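Side-chain contact in chromosome-partitioning protein Spo0J (Thermus thermophilus HB27, PDB 1VZ0), which binds the centromere-like DNA site parS, probably takes part in chromosome partitioning, and stimulates the ATPase activity of Soj: residues E103-E106 / L107-E111. Residues are numbered along the deposited sequence; the frame is centred on the assembly and turned at random.
Sequences EALE and LALVE
Leu105 and Leu109, one turn apart on helix 101-114, cross at a slant: the CD2 methyl of Leu105 lies 3.9 Å from the branch carbon CG of Leu109 and 4.0 Å from its CD1. Leu109 reaches back because its CG stands beside the backbone N, anti to the carbonyl carbon (chi1 -69°), which also sets CG 3.4 Å from Leu105 O. That oxygen accepts Leu109 N at 2.9 Å, the straightest of the four i to i+4 backbone bonds between 103-106 and 107-111. Leu107 leans likewise on the preceding turn, its CG 3.4 Å from Glu103 O. Val110 sets CG2 3.2 Å from Glu106 O, whereas the Glu106 chain runs out extended, CG anti to the backbone N (chi1 173°), and carries its carboxylate to a salt bridge with Arg143 of helix 137-144. Leu109 also packs on Ala129 and Leu130 of helix 120-132 and on Pro38 of the second subunit. Shortening it to alanine would probably deprive Leu105 CD2 of this contact and open a gap toward helix 120-132 and that proline. Leu105 and Leu109 thus form an apolar side, while Glu106 adds a charged tie to the first helix of the probable DNA-binding helix-turn-helix.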
loop_
_atom_site.group_PDB
_atom_site.type_symbol
_atom_site.label_atom_id
_atom_site.label_comp_id
_atom_site.label_asym_id
_atom_site.label_seq_id
_atom_site.Cartn_x
_atom_site.Cartn_y
_atom_site.Cartn_z
ATOM N N GLU C 103 16.680 14.982 8.946
ATOM C CA GLU C 103 17.255 13.803 8.295
ATOM C C GLU C 103 16.390 12.579 8.579
ATOM O O GLU C 103 16.212 11.718 7.716
ATOM C CB GLU C 103 18.677 13.513 8.804
ATOM C CG GLU C 103 19.667 14.674 8.721
ATOM C CD GLU C 103 21.047 14.296 9.242
ATOM O OE1 GLU C 103 21.846 13.738 8.459
ATOM O OE2 GLU C 103 21.321 14.540 10.440
ATOM N N ALA C 104 15.871 12.499 9.802
ATOM C CA ALA C 104 15.043 11.372 10.204
ATOM C C ALA C 104 13.785 11.327 9.349
ATOM O O ALA C 104 13.334 10.255 8.943
ATOM C CB ALA C 104 14.681 11.484 11.669
ATOM N N LEU C 105 13.226 12.499 9.076
ATOM C CA LEU C 105 12.026 12.595 8.258
ATOM C C LEU C 105 12.367 12.192 6.829
ATOM O O LEU C 105 11.639 11.433 6.191
ATOM C CB LEU C 105 11.496 14.023 8.256
ATOM C CG LEU C 105 9.980 14.213 8.251
ATOM C CD1 LEU C 105 9.675 15.612 7.728
ATOM C CD2 LEU C 105 9.299 13.165 7.383
ATOM N N GLU C 106 13.481 12.716 6.333
ATOM C CA GLU C 106 13.927 12.407 4.989
ATOM C C GLU C 106 14.111 10.888 4.859
ATOM O O GLU C 106 13.712 10.291 3.859
ATOM C CB GLU C 106 15.235 13.154 4.695
ATOM C CG GLU C 106 15.904 12.791 3.371
ATOM C CD GLU C 106 17.100 13.689 3.035
ATOM O OE1 GLU C 106 17.854 13.354 2.091
ATOM O OE2 GLU C 106 17.281 14.727 3.709
ATOM N N LEU C 107 14.693 10.261 5.877
ATOM C CA LEU C 107 14.894 8.820 5.829
ATOM C C LEU C 107 13.549 8.098 5.836
ATOM O O LEU C 107 13.363 7.117 5.126
ATOM C CB LEU C 107 15.747 8.343 7.010
ATOM C CG LEU C 107 17.258 8.582 6.910
ATOM C CD1 LEU C 107 17.923 8.132 8.205
ATOM C CD2 LEU C 107 17.834 7.827 5.714
ATOM N N ALA C 108 12.609 8.585 6.636
ATOM C CA ALA C 108 11.297 7.950 6.701
ATOM C C ALA C 108 10.611 8.012 5.338
ATOM O O ALA C 108 10.014 7.036 4.884
ATOM C CB ALA C 108 10.429 8.622 7.753
ATOM N N LEU C 109 10.699 9.163 4.685
ATOM C CA LEU C 109 10.093 9.317 3.377
ATOM C C LEU C 109 10.780 8.412 2.364
ATOM O O LEU C 109 10.114 7.740 1.582
ATOM C CB LEU C 109 10.173 10.776 2.921
ATOM C CG LEU C 109 9.293 11.737 3.724
ATOM C CD1 LEU C 109 9.693 13.175 3.423
ATOM C CD2 LEU C 109 7.819 11.496 3.402
ATOM N N VAL C 110 12.109 8.377 2.394
ATOM C CA VAL C 110 12.866 7.554 1.455
ATOM C C VAL C 110 12.618 6.048 1.608
ATOM O O VAL C 110 12.446 5.348 0.606
ATOM C CB VAL C 110 14.394 7.852 1.555
ATOM C CG1 VAL C 110 15.197 6.834 0.748
ATOM C CG2 VAL C 110 14.675 9.257 1.023
ATOM N N GLU C 111 12.581 5.538 2.839
ATOM C CA GLU C 111 12.366 4.101 3.008
ATOM C C GLU C 111 10.956 3.745 2.553
ATOM O O GLU C 111 10.693 2.656 2.047
ATOM C CB GLU C 111 12.570 3.657 4.464
ATOM C CG GLU C 111 11.487 4.076 5.432
ATOM C CD GLU C 111 11.488 3.254 6.724
ATOM O OE1 GLU C 111 10.966 3.755 7.741
ATOM O OE2 GLU C 111 11.992 2.109 6.728
#